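Side-chain contacts in sorbitol-6-phosphate dehydrogenase (Erwinia amylovora CFBP1430, PDB 5O3Z), which catalyses the NAD+-dependent oxidation of D-sorbitol 6-phosphate to D-fructose 6-phosphate as a member of the short-chain dehydrogenase/reductase family: residues G119-L122 and C123-F127; L174-A177 and E178-I181; L235-L238 and L239-S243. All coordinates share one frame; numbering follows the deposited sequence.

Contact 1 (G119-L122 and C123-F127); sequences GYFL and CSREF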
loop_
_atom_site.group_PDB
_atom_site.type_symbol
_atom_site.label_atom_id
_atom_site.label_comp_id
_atom_site.label_asym_id
_atom_site.label_seq_id
_atom_site.Cartn_x
_atom_site.Cartn_y
_atom_site.Cartn_z
ATOM N N GLY A 119 -0.226 -16.257 -19.478
ATOM C CA GLY A 119 -0.737 -17.568 -19.084
ATOM C C GLY A 119 -1.804 -17.447 -18.040
ATOM O O GLY A 119 -2.804 -18.157 -18.081
ATOM N N TYR A 120 -1.617 -16.489 -17.124
ATOM C CA TYR A 120 -2.562 -16.316 -16.050
ATOM C C TYR A 120 -3.843 -15.768 -16.587
ATOM O O TYR A 120 -4.909 -16.201 -16.181
ATOM C CB TYR A 120 -1.944 -15.510 -14.890
ATOM C CG TYR A 120 -2.896 -15.132 -13.732
ATOM C CD1 TYR A 120 -3.899 -15.984 -13.287
ATOM C CD2 TYR A 120 -2.686 -13.972 -12.998
ATOM C CE1 TYR A 120 -4.746 -15.636 -12.227
ATOM C CE2 TYR A 120 -3.519 -13.597 -11.935
ATOM C CZ TYR A 120 -4.523 -14.454 -11.536
ATOM O OH TYR A 120 -5.331 -14.149 -10.501
ATOM N N PHE A 121 -3.758 -14.828 -17.538
ATOM C CA PHE A 121 -4.923 -14.256 -18.204
ATOM C C PHE A 121 -5.634 -15.395 -19.013
ATOM O O PHE A 121 -6.808 -15.607 -18.865
ATOM C CB PHE A 121 -4.442 -13.065 -19.087
ATOM C CG PHE A 121 -5.361 -12.682 -20.167
ATOM C CD1 PHE A 121 -6.416 -11.869 -19.940
ATOM C CD2 PHE A 121 -5.181 -13.205 -21.454
ATOM C CE1 PHE A 121 -7.286 -11.528 -20.962
ATOM C CE2 PHE A 121 -6.014 -12.877 -22.480
ATOM C CZ PHE A 121 -7.076 -12.020 -22.248
ATOM N N LEU A 122 -4.896 -16.164 -19.808
ATOM C CA LEU A 122 -5.609 -17.190 -20.584
ATOM C C LEU A 122 -6.374 -18.212 -19.744
ATOM O O LEU A 122 -7.601 -18.437 -19.976
ATOM C CB LEU A 122 -4.710 -17.844 -21.552
ATOM C CG LEU A 122 -4.305 -16.873 -22.644
ATOM C CD1 LEU A 122 -3.071 -17.473 -23.277
ATOM C CD2 LEU A 122 -5.489 -16.661 -23.576
ATOM N N CYS A 123 -5.685 -18.774 -18.772
ATOM C CA CYS A 123 -6.280 -19.699 -17.795
ATOM C C CYS A 123 -7.428 -19.145 -17.022
ATOM O O CYS A 123 -8.450 -19.820 -16.883
ATOM C CB CYS A 123 -5.206 -20.337 -16.895
ATOM S SG CYS A 123 -4.077 -21.322 -17.942
ATOM N N SER A 124 -7.353 -17.903 -16.556
ATOM C CA SER A 124 -8.487 -17.295 -15.862
ATOM C C SER A 124 -9.734 -17.100 -16.764
ATOM O O SER A 124 -10.929 -17.321 -16.348
ATOM C CB SER A 124 -8.016 -15.928 -15.311
ATOM O OG SER A 124 -7.006 -16.182 -14.351
ATOM N N ARG A 125 -9.446 -16.642 -17.975
ATOM C CA ARG A 125 -10.486 -16.458 -18.981
ATOM C C ARG A 125 -11.279 -17.726 -19.216
ATOM O O ARG A 125 -12.509 -17.708 -19.148
ATOM C CB ARG A 125 -9.925 -15.989 -20.344
ATOM C CG ARG A 125 -11.058 -15.533 -21.282
ATOM C CD ARG A 125 -10.549 -14.905 -22.552
ATOM N NE ARG A 125 -9.911 -15.900 -23.416
ATOM C CZ ARG A 125 -9.162 -15.612 -24.477
ATOM N NH1 ARG A 125 -8.890 -14.336 -24.809
ATOM N NH2 ARG A 125 -8.658 -16.600 -25.192
ATOM N N GLU A 126 -10.580 -18.791 -19.554
ATOM C CA GLU A 126 -11.237 -20.035 -20.009
ATOM C C GLU A 126 -11.913 -20.814 -18.907
ATOM O O GLU A 126 -13.006 -21.384 -19.125
ATOM C CB GLU A 126 -10.267 -20.950 -20.767
ATOM C CG GLU A 126 -9.645 -20.297 -21.995
ATOM C CD GLU A 126 -10.698 -19.852 -23.016
ATOM O OE1 GLU A 126 -11.536 -20.694 -23.366
ATOM O OE2 GLU A 126 -10.733 -18.673 -23.456
ATOM N N PHE A 127 -11.328 -20.801 -17.711
ATOM C CA PHE A 127 -11.973 -21.453 -16.598
ATOM C C PHE A 127 -13.000 -20.676 -15.917
ATOM O O PHE A 127 -13.971 -21.263 -15.486
ATOM C CB PHE A 127 -10.958 -21.983 -15.673
ATOM C CG PHE A 127 -10.186 -23.099 -16.262
ATOM C CD1 PHE A 127 -10.756 -24.384 -16.351
ATOM C CD2 PHE A 127 -8.941 -22.877 -16.796
ATOM C CE1 PHE A 127 -9.998 -25.433 -16.903
ATOM C CE2 PHE A 127 -8.192 -23.910 -17.357
ATOM C CZ PHE A 127 -8.727 -25.179 -17.409
#
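The guanidinium of Arg125 meets Leu122 over one face and Glu126 at its edge. Leu122 CD2 stands 3.5 Å above the plane, offset toward the rim, with NH2 of Arg125 as its nearest atom; the two side chains run side by side in the same direction. In the plane, Arg125 NE donates to Glu126 OE2 at 2.9 Å, a salt bridge that meets the carboxylate oxygen nearly along its C-O axis. Together with a second salt bridge to Glu69 and a hydrogen bond to Phe104 O of the second subunit, it holds the guanidinium's rotation. Phe121 approaches from another quarter, its CZ 3.9 Å from Arg125 NH1, with ring and guanidinium planes 71° apart. A bend at chi3 (69°) sets the guanidinium beside Leu122, within reach of Glu126.

One residue earlier in the helix, on another side of it, the Ser124 hydroxyl grazes the Tyr120 ring, with CE1 3.1 Å from OG. OG stands beside the serine's own backbone N (chi1 -64°), a rotation that folds it back to donate to Tyr120 O at 2.8 Å. The same oxygen receives the helical bond from Ser124 N at 3.0 Å. Because the two donors arrive from opposite faces of the carbonyl plane, the buried hydroxyl is satisfied without displacing the backbone bond.

Phe109 of the second subunit stacks on Phe121, and Tyr120 OH hydrogen-bonds Thr169 on helix 156-176. These i to i+3 and i to i+4 pairs along helix 106-133, with a salt bridge between neighbours, belong to the helical dimer interface of short-chain dehydrogenases, where the two long helices of each subunit build a four-helix bundle.

Contact 2 (L174-A177 and E178-I181); sequences LDLA and EYGI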
loop_
_atom_site.group_PDB
_atom_site.type_symbol
_atom_site.label_atom_id
_atom_site.label_comp_id
_atom_site.label_asym_id
_atom_site.label_seq_id
_atom_site.Cartn_x
_atom_site.Cartn_y
_atom_site.Cartn_z
ATOM N N LEU A 174 -13.030 -7.934 -9.848
ATOM C CA LEU A 174 -14.122 -7.013 -10.045
ATOM C C LEU A 174 -15.046 -7.507 -11.184
ATOM O O LEU A 174 -16.286 -7.312 -11.157
ATOM C CB LEU A 174 -13.653 -5.579 -10.311
ATOM C CG LEU A 174 -12.855 -4.843 -9.199
ATOM C CD1 LEU A 174 -12.481 -3.478 -9.745
ATOM C CD2 LEU A 174 -13.698 -4.738 -7.977
ATOM N N ASP A 175 -14.437 -8.090 -12.207
ATOM C CA ASP A 175 -15.240 -8.628 -13.342
ATOM C C ASP A 175 -16.053 -9.826 -12.905
ATOM O O ASP A 175 -17.133 -10.067 -13.473
ATOM C CB ASP A 175 -14.359 -9.062 -14.507
ATOM C CG ASP A 175 -13.850 -7.913 -15.328
ATOM O OD1 ASP A 175 -13.917 -6.719 -14.903
ATOM O OD2 ASP A 175 -13.345 -8.173 -16.438
ATOM N N LEU A 176 -15.583 -10.565 -11.912
ATOM C CA LEU A 176 -16.205 -11.850 -11.597
ATOM C C LEU A 176 -17.012 -11.863 -10.314
ATOM O O LEU A 176 -17.778 -12.833 -10.086
ATOM C CB LEU A 176 -15.180 -12.973 -11.657
ATOM C CG LEU A 176 -14.436 -13.105 -12.984
ATOM C CD1 LEU A 176 -13.340 -14.156 -12.898
ATOM C CD2 LEU A 176 -15.389 -13.529 -14.115
ATOM N N ALA A 177 -16.932 -10.767 -9.535
ATOM C CA ALA A 177 -17.704 -10.650 -8.310
ATOM C C ALA A 177 -19.166 -10.973 -8.510
ATOM O O ALA A 177 -19.737 -11.642 -7.665
ATOM C CB ALA A 177 -17.626 -9.244 -7.731
ATOM N N GLU A 178 -19.768 -10.490 -9.572
ATOM C CA GLU A 178 -21.195 -10.662 -9.723
ATOM C C GLU A 178 -21.538 -12.160 -9.853
ATOM O O GLU A 178 -22.637 -12.566 -9.563
ATOM C CB GLU A 178 -21.740 -9.798 -10.875
ATOM C CG GLU A 178 -21.482 -10.413 -12.250
ATOM C CD GLU A 178 -21.498 -9.394 -13.384
ATOM O OE1 GLU A 178 -22.523 -9.307 -14.103
ATOM O OE2 GLU A 178 -20.483 -8.661 -13.600
ATOM N N TYR A 179 -20.583 -12.983 -10.237
ATOM C CA TYR A 179 -20.783 -14.436 -10.337
ATOM C C TYR A 179 -20.353 -15.206 -9.101
ATOM O O TYR A 179 -20.342 -16.429 -9.126
ATOM C CB TYR A 179 -19.990 -14.976 -11.528
ATOM C CG TYR A 179 -20.304 -14.311 -12.807
ATOM C CD1 TYR A 179 -21.561 -14.498 -13.440
ATOM C CD2 TYR A 179 -19.372 -13.518 -13.440
ATOM C CE1 TYR A 179 -21.858 -13.906 -14.642
ATOM C CE2 TYR A 179 -19.653 -12.939 -14.667
ATOM C CZ TYR A 179 -20.908 -13.141 -15.246
ATOM O OH TYR A 179 -21.153 -12.508 -16.414
ATOM N N GLY A 180 -19.983 -14.525 -8.009
ATOM C CA GLY A 180 -19.559 -15.216 -6.804
ATOM C C GLY A 180 -18.265 -15.942 -6.950
ATOM O O GLY A 180 -17.987 -16.904 -6.244
ATOM N N ILE A 181 -17.451 -15.533 -7.904
ATOM C CA ILE A 181 -16.117 -16.084 -7.990
ATOM C C ILE A 181 -15.138 -15.080 -7.373
ATOM O O ILE A 181 -15.145 -13.956 -7.766
ATOM C CB ILE A 181 -15.676 -16.343 -9.452
ATOM C CG1 ILE A 181 -16.650 -17.301 -10.173
ATOM C CG2 ILE A 181 -14.312 -17.035 -9.423
ATOM C CD1 ILE A 181 -16.468 -17.345 -11.657
HETATM O O HOH W 1 -18.913 -8.244 -11.217
#
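Leu176 and Tyr179 cross at a slant, with CD2 of the leucine 4.0 Å from CD2 of the tyrosine. Glu178 CG also sits 3.8 Å above the ring plane, over its centre. A chi1 of 79° sets that CG between the backbone N and the carbonyl carbon of Glu178, and the chain extends to a water. This water accepts from Glu178 N at 2.9 Å and also hydrogen-bonds Glu178 OE2 and Leu174 O, tying the glutamate to the last helical turn.

Beyond the tyrosine, Leu176 CB meets Ile181 CB at 4.1 Å. This apolar pair accompanies a Schellman motif at the C-terminal end of the helix, its 6→1 bond weak: Gly180 N donates to Ala177 O at 2.9 Å, while Ile181 N reaches back to Leu176 O over 3.5 Å. Gly180 has a positive phi of 68°, which turns the chain out of the helix and into strand 182-188. Leu176 O also takes Tyr179 N, at 2.8 Å and from above the carbonyl plane.

Ser128 and Ile132 of helix 106-133 pack against Leu176, and Ile132 also touches Tyr179. Asp175 OD1 and OD2 accept from the backbone N of His154 and of Ile101 in the second subunit.

Contact 3 (L235-L238 and L239-S243); sequences LNVL and LFYAS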
loop_
_atom_site.group_PDB
_atom_site.type_symbol
_atom_site.label_atom_id
_atom_site.label_comp_id
_atom_site.label_asym_id
_atom_site.label_seq_id
_atom_site.Cartn_x
_atom_site.Cartn_y
_atom_site.Cartn_z
ATOM N N LEU A 235 0.108 -24.215 0.833
ATOM C CA LEU A 235 -1.067 -25.054 0.863
ATOM C C LEU A 235 -2.104 -24.593 1.858
ATOM O O LEU A 235 -3.267 -24.445 1.516
ATOM C CB LEU A 235 -0.607 -26.519 1.098
ATOM C CG LEU A 235 -1.679 -27.614 1.071
ATOM C CD1 LEU A 235 -2.428 -27.644 -0.254
ATOM C CD2 LEU A 235 -1.015 -28.964 1.327
ATOM N N ASN A 236 -1.642 -24.236 3.073
ATOM C CA ASN A 236 -2.530 -23.832 4.177
ATOM C C ASN A 236 -3.371 -22.683 3.783
ATOM O O ASN A 236 -4.618 -22.746 3.816
ATOM C CB ASN A 236 -1.694 -23.559 5.453
ATOM C CG ASN A 236 -1.259 -24.862 6.151
ATOM O OD1 ASN A 236 -1.795 -25.930 5.839
ATOM N ND2 ASN A 236 -0.261 -24.785 7.077
ATOM N N VAL A 237 -2.681 -21.624 3.313
ATOM C CA VAL A 237 -3.311 -20.380 2.919
ATOM C C VAL A 237 -4.194 -20.587 1.664
ATOM O O VAL A 237 -5.334 -20.098 1.564
ATOM C CB VAL A 237 -2.215 -19.325 2.639
ATOM C CG1 VAL A 237 -2.793 -18.073 2.029
ATOM C CG2 VAL A 237 -1.412 -18.962 3.890
ATOM N N LEU A 238 -3.628 -21.276 0.689
ATOM C CA LEU A 238 -4.413 -21.646 -0.495
ATOM C C LEU A 238 -5.765 -22.270 -0.118
ATOM O O LEU A 238 -6.856 -21.858 -0.586
ATOM C CB LEU A 238 -3.576 -22.541 -1.397
ATOM C CG LEU A 238 -4.162 -22.781 -2.799
ATOM C CD1 LEU A 238 -3.017 -23.119 -3.727
ATOM C CD2 LEU A 238 -5.178 -23.906 -2.816
ATOM N N LEU A 239 -5.713 -23.223 0.802
ATOM C CA LEU A 239 -6.936 -23.970 1.180
ATOM C C LEU A 239 -7.941 -23.081 1.842
ATOM O O LEU A 239 -9.155 -23.226 1.616
ATOM C CB LEU A 239 -6.598 -25.126 2.099
ATOM C CG LEU A 239 -5.849 -26.319 1.469
ATOM C CD1 LEU A 239 -5.489 -27.373 2.524
ATOM C CD2 LEU A 239 -6.649 -26.898 0.330
ATOM N N PHE A 240 -7.451 -22.091 2.611
ATOM C CA PHE A 240 -8.367 -21.265 3.323
ATOM C C PHE A 240 -9.043 -20.382 2.332
ATOM O O PHE A 240 -10.295 -20.352 2.279
ATOM C CB PHE A 240 -7.675 -20.463 4.462
ATOM C CG PHE A 240 -8.592 -19.458 5.055
ATOM C CD1 PHE A 240 -9.709 -19.873 5.783
ATOM C CD2 PHE A 240 -8.469 -18.120 4.747
ATOM C CE1 PHE A 240 -10.629 -18.958 6.272
ATOM C CE2 PHE A 240 -9.368 -17.200 5.227
ATOM C CZ PHE A 240 -10.455 -17.619 5.999
ATOM N N TYR A 241 -8.267 -19.650 1.494
ATOM C CA TYR A 241 -8.903 -18.745 0.485
ATOM C C TYR A 241 -9.735 -19.470 -0.610
ATOM O O TYR A 241 -10.679 -18.930 -1.196
ATOM C CB TYR A 241 -7.914 -17.668 -0.050
ATOM C CG TYR A 241 -7.525 -16.615 1.036
ATOM C CD1 TYR A 241 -8.295 -15.478 1.226
ATOM C CD2 TYR A 241 -6.452 -16.786 1.858
ATOM C CE1 TYR A 241 -7.991 -14.550 2.265
ATOM C CE2 TYR A 241 -6.126 -15.859 2.846
ATOM C CZ TYR A 241 -6.879 -14.751 3.034
ATOM O OH TYR A 241 -6.581 -13.788 3.973
ATOM N N ALA A 242 -9.457 -20.740 -0.801
ATOM C CA ALA A 242 -10.285 -21.559 -1.731
ATOM C C ALA A 242 -11.592 -22.055 -1.104
ATOM O O ALA A 242 -12.532 -22.436 -1.809
ATOM C CB ALA A 242 -9.453 -22.747 -2.217
ATOM N N SER A 243 -11.689 -22.006 0.228
ATOM C CA SER A 243 -12.831 -22.545 0.939
ATOM C C SER A 243 -14.056 -21.621 0.853
ATOM O O SER A 243 -13.951 -20.415 0.595
ATOM C CB SER A 243 -12.439 -22.781 2.407
ATOM O OG SER A 243 -12.710 -21.606 3.174
#
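Val237 and Tyr241 run alongside each other in one direction, with CG1 of the valine 3.9 Å from CD2 of the ring. Tyr241 CG stands beside its own backbone N (chi1 -68°), which swings the ring back along the helix toward the valine. Val237 O then lies at the ring edge, near its plane, 3.5 Å from Tyr241 CD2, and takes the nearly straight bond from Tyr241 N (172°). On the far side of the helix Leu235 and Leu239 meet at a slant, CD1 of the first 4.1 Å from CG of the second.

Phe240, the residue before the tyrosine, lays CD2 3.7 Å above one face of the Tyr241 ring, offset toward the rim, while Tyr241 CE2 lies at the edge of the phenylalanine ring. All this belongs to helix 231-242, the helix preceding the last strand, 253-256, of the Rossmann-type sheet. Val237 and Tyr241 rest on Ile254 of that strand, whereas Leu235 and Leu239 pack on helix 17-28.

At the end of the helix Phe240 O is gripped twice, by Ser243 N at 3.0 Å and by Ser243 OG at 2.9 Å, the hydroxyl lying on a lone pair in the carbonyl plane. Further out, His184 meets Tyr241 edge-to-face. Tyr241 OH hydrogen-bonds Tyr241 OH of the third subunit, and Phe240 stacks on that subunit's Phe240.

The three contacts follow one another along the chain without touching. Contacts 1 and 2 are neighbours, their centres 15 Å apart and their nearest atoms about 5 Å; contact 1 lies on helix 106-133, contact 2 at the end of helix 156-176 and in the loop after it, and both reach the second subunit, whose Ile101 packs on Phe121 and on Leu176. Contact 3 lies on helix 231-242, its centre 20 Å from that of contact 1 and 19 Å from that of contact 2. It faces the third subunit, which contact 2 also touches through Leu174 and Ala177. The range 174-181 thus touches the second and the third subunit. No substrate or cofactor takes part.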